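Long-range contacts in probable 2-dehydro-3-deoxygalactonokinase DgoK1 (Sinorhizobium meliloti, PDB 3T69), which probably phosphorylates 2-dehydro-3-deoxy-D-galactonate with ATP to give the 6-phosphate and ADP, the second of three steps from D-galactonate to pyruvate and glyceraldehyde 3-phosphate: residues 11-15 with 48-52; 63-69 with 105-111; 79-83 with 99-103. One frame throughout, in Å; residues are numbered along the deposited sequence.

Contact 1: residues 11-15 with 48-52; sequences AVDWG and FHTIL
Trp-14 projects its indole from the end of strand 9-14 toward residues 48-52 and meets Phe-48, Ile-51 and Leu-52 with its six-membered ring. The pair with Phe-48 is T-shaped: the phenyl edge at CE2 points at one indole face, offset toward the rim, with planes at 69° and ring centroids 4.7 Å apart. The closest carbons are modelled too near each other, so the exact spacing is doubtful. Phe-48 reaches this place because its CG lies anti to the backbone N (chi1 179°), sending the ring back toward the strand. Obliquely to the indole, Ile-51 brings CG2 to 3.9 Å from Trp-14 CZ2. Leu-52 CB lies 4.3 Å from Trp-14 CZ3. Packing is dense round the indole and thinner earlier in the strand, where Val-12 and Leu-52 meet only at their branch ends, CG2 to CD1 at 4.1 Å. Towards solvent, Phe-48 remains partly exposed, and Thr-50 turns outward from the helix. With an alanine at Trp-14, the Phe-48 edge and Ile-51 CG2 would probably lose the surface they pack on, leaving a gap between strand and helix. The Asp-Trp-Gly sequence is consistent with the phosphate-1 motif of ASKHA-fold kinases. Strand 9-14 runs between antiparallel strand 19-24, whose Phe-19 gives Trp-14 another edge-to-face ring, and parallel strand 67-71, while helix 50-58 packs over the same sheet and helix 40-43 adds Ala-43.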
# COMPACT_ATOMS: atom_id res chain seq x y z
N ALA B 11 2.05 -34.54 -7.36
CA ALA B 11 1.48 -33.47 -6.56
C ALA B 11 2.05 -32.17 -7.11
O ALA B 11 3.27 -32.05 -7.29
CB ALA B 11 1.85 -33.65 -5.12
N VAL B 12 1.15 -31.22 -7.39
CA VAL B 12 1.51 -29.93 -7.97
C VAL B 12 0.91 -28.80 -7.14
O VAL B 12 -0.31 -28.77 -6.91
CB VAL B 12 0.95 -29.81 -9.41
CG1 VAL B 12 1.09 -28.39 -9.92
CG2 VAL B 12 1.61 -30.81 -10.35
N ASP B 13 1.76 -27.87 -6.68
CA ASP B 13 1.33 -26.68 -5.92
C ASP B 13 1.57 -25.46 -6.79
O ASP B 13 2.68 -24.99 -6.92
CB ASP B 13 2.07 -26.56 -4.58
CG ASP B 13 1.60 -25.37 -3.71
OD1 ASP B 13 0.40 -25.01 -3.70
OD2 ASP B 13 2.43 -24.81 -2.99
N TRP B 14 0.50 -24.98 -7.41
CA TRP B 14 0.59 -24.01 -8.48
C TRP B 14 0.13 -22.65 -7.94
O TRP B 14 -1.07 -22.32 -7.90
CB TRP B 14 -0.23 -24.47 -9.68
CG TRP B 14 0.38 -24.09 -10.97
CD1 TRP B 14 1.11 -22.98 -11.22
CD2 TRP B 14 0.29 -24.81 -12.22
NE1 TRP B 14 1.50 -22.96 -12.53
CE2 TRP B 14 1.02 -24.08 -13.17
CE3 TRP B 14 -0.30 -26.02 -12.61
CZ2 TRP B 14 1.18 -24.50 -14.49
CZ3 TRP B 14 -0.15 -26.44 -13.93
CH2 TRP B 14 0.58 -25.67 -14.86
N GLY B 15 1.13 -21.89 -7.49
CA GLY B 15 0.92 -20.58 -6.90
C GLY B 15 0.85 -19.48 -7.92
O GLY B 15 1.02 -19.73 -9.12
N PHE B 48 -3.53 -24.80 -21.18
CA PHE B 48 -2.66 -24.39 -20.03
C PHE B 48 -1.70 -25.55 -19.60
O PHE B 48 -0.86 -25.39 -18.70
CB PHE B 48 -3.64 -23.91 -18.93
CG PHE B 48 -3.03 -23.42 -17.60
CD1 PHE B 48 -3.42 -22.18 -17.09
CD2 PHE B 48 -2.22 -24.23 -16.79
CE1 PHE B 48 -2.99 -21.71 -15.86
CE2 PHE B 48 -1.78 -23.76 -15.56
CZ PHE B 48 -2.17 -22.49 -15.09
N HIS B 49 -1.82 -26.65 -20.32
CA HIS B 49 -1.15 -27.93 -20.15
C HIS B 49 0.34 -27.98 -20.29
O HIS B 49 1.00 -28.79 -19.70
CB HIS B 49 -1.61 -28.80 -21.28
CG HIS B 49 -2.69 -29.74 -20.93
ND1 HIS B 49 -2.46 -30.87 -20.18
CD2 HIS B 49 -4.00 -29.75 -21.24
CE1 HIS B 49 -3.58 -31.54 -20.05
NE2 HIS B 49 -4.54 -30.87 -20.67
N THR B 50 0.87 -27.14 -21.14
CA THR B 50 2.21 -27.26 -21.61
C THR B 50 3.24 -27.22 -20.49
O THR B 50 4.18 -27.97 -20.49
CB THR B 50 2.46 -26.11 -22.57
OG1 THR B 50 2.41 -26.58 -23.90
CG2 THR B 50 3.77 -25.49 -22.32
N ILE B 51 3.06 -26.35 -19.53
CA ILE B 51 4.00 -26.30 -18.45
C ILE B 51 4.01 -27.60 -17.67
O ILE B 51 5.04 -28.08 -17.26
CB ILE B 51 3.69 -25.17 -17.51
CG1 ILE B 51 3.86 -23.86 -18.23
CG2 ILE B 51 4.59 -25.18 -16.32
CD1 ILE B 51 3.19 -22.77 -17.57
N LEU B 52 2.83 -28.14 -17.46
CA LEU B 52 2.67 -29.39 -16.75
C LEU B 52 3.27 -30.59 -17.51
O LEU B 52 3.83 -31.50 -16.88
CB LEU B 52 1.21 -29.64 -16.43
CG LEU B 52 0.85 -30.86 -15.58
CD1 LEU B 52 1.81 -31.12 -14.42
CD2 LEU B 52 -0.52 -30.62 -15.06

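Contact 2: residues 63-69 with 105-111; sequences AHLPIII and DRDIRIL
Arg-106 and His-64 reach across just ahead of a parallel strand pair, each to a backbone carbonyl of the other segment. The guanidinium lies with one face under Ala-63 O, 3.3 Å from CZ, and uses its edge for Leu-65: NH1 donates to Leu-65 O at 2.7 Å, in the guanidinium plane and on a lone pair of the carbonyl. A bend at chi3 turns the group this way, and the aliphatic part, at CD, passes across Ile-67 CD1 at 3.9 Å. NH1 has a further acceptor in Pro-62 O. The imidazole of His-64 meets Asp-105 O edge-on; the ND1 bond is 2.6 Å long, nearly straight (162°) and also in the carbonyl plane.

Beyond Pro-66 the chains settle into strands 67-69 and 108-110, 13° from parallel, neighbours in the mixed sheet that also holds strand 9-14. Ile-67 bonds by N to Asp-107 O and by O to Arg-109 N, and Ile-69 in the same way to Arg-109 O and Leu-111 N, as in a regular parallel pair. On one face Ile-69 CD1 crosses Ile-108 CG2 at 4.1 Å. On the other, Ile-68 has CG1 anti to its backbone N (chi1 -173°), and its CD1 meets Leu-111 CD2 at 3.6 Å. There Arg-109 grips Asp-107 side-on, NE to OD1 at 2.7 Å and NH2 to OD2, with both oxygens using syn lone pairs. Asp-107 OD2 has a second donor in Trp-306 NE1. The chemistry is thus divided: an aliphatic face whose Ile-67 and Ile-69 meet helix 50-58 and whose Ile-108 and Ile-110 meet Ile-101, and charge kept to the strand entrance and the opposite face; the Asp-107 carboxylate is paired with Arg-109, while the Arg-106 guanidinium is held by backbone carbonyls.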
# COMPACT_ATOMS: atom_id res chain seq x y z
N ALA B 63 3.15 -42.06 -18.24
CA ALA B 63 2.22 -41.30 -19.10
C ALA B 63 0.79 -41.25 -18.56
O ALA B 63 -0.01 -40.47 -19.07
CB ALA B 63 2.21 -41.86 -20.53
N HIS B 64 0.47 -42.07 -17.55
CA HIS B 64 -0.87 -42.09 -16.99
C HIS B 64 -0.85 -41.92 -15.47
O HIS B 64 -1.77 -42.32 -14.75
CB HIS B 64 -1.59 -43.39 -17.37
CG HIS B 64 -1.61 -43.65 -18.84
ND1 HIS B 64 -2.30 -42.85 -19.72
CD2 HIS B 64 -0.99 -44.59 -19.59
CE1 HIS B 64 -2.13 -43.30 -20.96
NE2 HIS B 64 -1.32 -44.35 -20.90
N LEU B 65 0.23 -41.32 -14.97
CA LEU B 65 0.31 -41.05 -13.56
C LEU B 65 -0.64 -39.93 -13.40
O LEU B 65 -0.56 -38.96 -14.15
CB LEU B 65 1.72 -40.63 -13.17
CG LEU B 65 1.92 -40.34 -11.67
CD1 LEU B 65 2.01 -41.63 -10.80
CD2 LEU B 65 3.14 -39.38 -11.46
N PRO B 66 -1.56 -40.05 -12.42
CA PRO B 66 -2.59 -39.03 -12.20
C PRO B 66 -1.94 -37.81 -11.56
O PRO B 66 -0.78 -37.89 -11.18
CB PRO B 66 -3.55 -39.71 -11.20
CG PRO B 66 -2.74 -40.75 -10.53
CD PRO B 66 -1.54 -41.06 -11.34
N ILE B 67 -2.69 -36.71 -11.44
CA ILE B 67 -2.16 -35.41 -10.97
C ILE B 67 -3.17 -34.72 -10.07
O ILE B 67 -4.32 -34.52 -10.44
CB ILE B 67 -1.85 -34.47 -12.14
CG1 ILE B 67 -1.16 -35.25 -13.26
CG2 ILE B 67 -1.03 -33.31 -11.68
CD1 ILE B 67 -0.18 -34.40 -14.07
N ILE B 68 -2.69 -34.33 -8.89
CA ILE B 68 -3.46 -33.60 -7.93
C ILE B 68 -2.79 -32.23 -7.74
O ILE B 68 -1.58 -32.14 -7.50
CB ILE B 68 -3.59 -34.39 -6.64
CG1 ILE B 68 -4.55 -33.73 -5.66
CG2 ILE B 68 -2.24 -34.67 -6.06
CD1 ILE B 68 -5.98 -33.58 -6.23
N ILE B 69 -3.59 -31.18 -7.89
CA ILE B 69 -3.08 -29.81 -7.92
C ILE B 69 -3.89 -28.92 -7.02
O ILE B 69 -5.11 -28.92 -7.08
CB ILE B 69 -3.18 -29.19 -9.30
CG1 ILE B 69 -2.67 -30.16 -10.38
CG2 ILE B 69 -2.45 -27.90 -9.29
CD1 ILE B 69 -2.72 -29.60 -11.82
N ASP B 105 -5.52 -39.17 -21.30
CA ASP B 105 -4.30 -39.78 -20.77
C ASP B 105 -4.09 -39.80 -19.28
O ASP B 105 -3.34 -40.66 -18.79
CB ASP B 105 -3.08 -39.18 -21.42
CG ASP B 105 -3.04 -39.48 -22.85
OD1 ASP B 105 -2.13 -38.99 -23.55
OD2 ASP B 105 -3.96 -40.22 -23.28
N ARG B 106 -4.68 -38.86 -18.55
CA ARG B 106 -4.53 -38.83 -17.10
C ARG B 106 -5.65 -38.17 -16.40
O ARG B 106 -6.33 -37.30 -16.97
CB ARG B 106 -3.24 -38.19 -16.62
CG ARG B 106 -2.44 -37.44 -17.65
CD ARG B 106 -1.28 -36.83 -16.97
NE ARG B 106 -0.08 -36.94 -17.78
CZ ARG B 106 0.97 -37.70 -17.47
NH1 ARG B 106 0.97 -38.46 -16.37
NH2 ARG B 106 2.04 -37.68 -18.28
N ASP B 107 -5.82 -38.61 -15.15
CA ASP B 107 -6.84 -38.13 -14.27
C ASP B 107 -6.25 -36.96 -13.49
O ASP B 107 -5.51 -37.14 -12.53
CB ASP B 107 -7.30 -39.25 -13.34
CG ASP B 107 -8.38 -38.79 -12.37
OD1 ASP B 107 -8.48 -37.59 -12.04
OD2 ASP B 107 -9.12 -39.64 -11.87
N ILE B 108 -6.58 -35.76 -13.94
CA ILE B 108 -6.06 -34.50 -13.41
C ILE B 108 -7.18 -33.82 -12.65
O ILE B 108 -8.22 -33.49 -13.23
CB ILE B 108 -5.57 -33.56 -14.56
CG1 ILE B 108 -4.63 -34.27 -15.51
CG2 ILE B 108 -4.89 -32.31 -14.02
CD1 ILE B 108 -3.86 -33.34 -16.44
N ARG B 109 -6.97 -33.60 -11.35
CA ARG B 109 -7.90 -32.82 -10.53
C ARG B 109 -7.22 -31.63 -9.88
O ARG B 109 -6.04 -31.70 -9.50
CB ARG B 109 -8.46 -33.69 -9.41
CG ARG B 109 -8.67 -35.12 -9.79
CD ARG B 109 -10.14 -35.40 -9.94
NE ARG B 109 -10.42 -36.76 -10.38
CZ ARG B 109 -11.14 -37.63 -9.69
NH1 ARG B 109 -11.64 -37.30 -8.51
NH2 ARG B 109 -11.36 -38.83 -10.17
N ILE B 110 -7.99 -30.55 -9.70
CA ILE B 110 -7.61 -29.39 -8.90
C ILE B 110 -8.54 -29.23 -7.69
O ILE B 110 -9.76 -29.27 -7.84
CB ILE B 110 -7.77 -28.07 -9.65
CG1 ILE B 110 -7.15 -28.17 -11.03
CG2 ILE B 110 -7.16 -26.94 -8.83
CD1 ILE B 110 -6.68 -26.82 -11.57
N LEU B 111 -7.93 -29.01 -6.52
CA LEU B 111 -8.65 -28.75 -5.25
C LEU B 111 -9.33 -27.36 -5.12
O LEU B 111 -8.79 -26.33 -5.47
CB LEU B 111 -7.69 -28.99 -4.06
CG LEU B 111 -6.92 -30.33 -4.08
CD1 LEU B 111 -5.87 -30.49 -2.98
CD2 LEU B 111 -7.89 -31.50 -4.02

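Contact 3: residues 79-83 with 99-103; sequences WKEAG and TAIPD. With SO4 (sulfate ion), chain F.
Ala-100 is held through both polar atoms of its backbone: N donates to sulfate O4 at 3.0 Å, and O receives Lys-80 NZ at 3.1 Å. A second bond from Ala-100 N to sulfate O1, 3.4 Å long, is weak. The lysine chain runs extended from CG onward, which carries its ammonium over to the strand to meet the carbonyl nearly head-on, at a C=O...N angle of 161°. NZ stops 4.1 Å from sulfate O1, and its charge probably favours the anion there; the sulfate itself probably comes from the crystallisation liquor.

Further along, Ile-101 lies over a face of Trp-79. Its CD1 sits above the six-membered ring as a CH-pi contact, though modelled too close to be trusted in distance, and CG2 rests 3.6 Å from Trp-79 CZ2. At the other end Thr-99 packs against the backbone of the loop, OG1 3.7 Å from Ala-82 CA and CG2 beside Glu-81 O.

Trp-79 is also stacked on Phe-48, which ties the loop to residues 48-52. Strand 99-101 pairs antiparallel with strand 108-116, and residues 79-83 run beside it in a roughly opposite direction on their way into strand 84-86, which pairs in parallel with strand 108-116.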
# COMPACT_ATOMS: atom_id res chain seq x y z
N TRP B 79 -6.26 -22.01 -14.82
CA TRP B 79 -6.55 -23.15 -15.66
C TRP B 79 -8.03 -23.47 -15.82
O TRP B 79 -8.53 -23.52 -16.93
CB TRP B 79 -5.82 -24.40 -15.18
CG TRP B 79 -5.62 -25.42 -16.30
CD1 TRP B 79 -6.18 -25.39 -17.56
CD2 TRP B 79 -4.82 -26.62 -16.25
NE1 TRP B 79 -5.75 -26.47 -18.29
CE2 TRP B 79 -4.92 -27.24 -17.52
CE3 TRP B 79 -4.02 -27.22 -15.26
CZ2 TRP B 79 -4.28 -28.44 -17.81
CZ3 TRP B 79 -3.37 -28.41 -15.57
CH2 TRP B 79 -3.50 -29.00 -16.83
N LYS B 80 -8.70 -23.73 -14.71
CA LYS B 80 -10.13 -23.98 -14.71
C LYS B 80 -10.64 -23.63 -13.33
O LYS B 80 -9.99 -23.94 -12.35
CB LYS B 80 -10.43 -25.43 -15.03
CG LYS B 80 -11.89 -25.66 -15.27
CD LYS B 80 -12.13 -27.01 -15.84
CE LYS B 80 -13.60 -27.34 -15.82
NZ LYS B 80 -13.73 -28.79 -16.01
N GLU B 81 -11.78 -22.94 -13.26
CA GLU B 81 -12.29 -22.51 -11.97
C GLU B 81 -12.60 -23.76 -11.11
O GLU B 81 -13.44 -24.58 -11.46
CB GLU B 81 -13.50 -21.56 -12.15
CG GLU B 81 -14.44 -21.49 -10.93
CD GLU B 81 -15.12 -20.12 -10.69
OE1 GLU B 81 -15.78 -20.00 -9.61
OE2 GLU B 81 -14.99 -19.18 -11.54
N ALA B 82 -11.86 -23.93 -10.02
CA ALA B 82 -12.19 -24.96 -9.01
C ALA B 82 -13.16 -24.25 -8.09
O ALA B 82 -13.39 -23.07 -8.22
CB ALA B 82 -10.92 -25.37 -8.28
N GLY B 83 -13.80 -24.88 -7.15
CA GLY B 83 -14.75 -24.01 -6.45
C GLY B 83 -14.17 -23.38 -5.21
O GLY B 83 -12.98 -23.11 -5.13
N THR B 99 -11.98 -30.71 -8.82
CA THR B 99 -12.53 -30.43 -10.14
C THR B 99 -11.63 -31.04 -11.21
O THR B 99 -10.44 -30.82 -11.21
CB THR B 99 -12.66 -28.86 -10.33
OG1 THR B 99 -13.66 -28.32 -9.46
CG2 THR B 99 -12.94 -28.47 -11.75
N ALA B 100 -12.20 -31.79 -12.15
CA ALA B 100 -11.38 -32.45 -13.17
C ALA B 100 -10.93 -31.45 -14.23
O ALA B 100 -11.65 -30.51 -14.53
CB ALA B 100 -12.14 -33.60 -13.81
N ILE B 101 -9.74 -31.68 -14.76
CA ILE B 101 -9.33 -31.14 -16.05
C ILE B 101 -9.41 -32.28 -17.07
O ILE B 101 -8.79 -33.32 -16.89
CB ILE B 101 -7.91 -30.52 -15.98
CG1 ILE B 101 -7.92 -29.46 -14.89
CG2 ILE B 101 -7.45 -30.02 -17.37
CD1 ILE B 101 -7.00 -28.40 -15.06
N PRO B 102 -10.25 -32.10 -18.10
CA PRO B 102 -10.46 -33.21 -19.03
C PRO B 102 -9.12 -33.64 -19.64
O PRO B 102 -8.33 -32.81 -20.03
CB PRO B 102 -11.41 -32.61 -20.09
CG PRO B 102 -12.09 -31.50 -19.41
CD PRO B 102 -11.05 -30.91 -18.49
N ASP B 103 -8.88 -34.94 -19.67
CA ASP B 103 -7.70 -35.48 -20.35
C ASP B 103 -7.90 -36.99 -20.52
O ASP B 103 -8.32 -37.68 -19.59
CB ASP B 103 -6.39 -35.15 -19.59
CG ASP B 103 -5.12 -35.50 -20.40
OD1 ASP B 103 -5.23 -35.81 -21.60
OD2 ASP B 103 -4.01 -35.49 -19.83
S SO4 F . -15.98 -32.33 -12.44
O1 SO4 F . -15.32 -31.64 -13.55
O2 SO4 F . -16.99 -31.48 -11.89
O3 SO4 F . -16.53 -33.61 -12.81
O4 SO4 F . -14.99 -32.69 -11.43

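All three contacts belong to one mixed sheet and the pieces packed against it. Contact 1 is the most buried, apolar and without a hydrogen bond between its segments; it sets a helix on the sheet. Contact 2 is a pairing within the sheet, with backbone bonds in its middle and charged groups at its entrance and on one face. Contact 3 lies at the sheet's margin, where one lysine bond and a bound anion accompany a buried isoleucine. Val-12 N bonds to Ile-68 O, joining contacts 1 and 2, and Ile-101 N bonds to Ile-108 O, joining contacts 2 and 3. Trp-79 meets Leu-52, linking contact 3 back to contact 1.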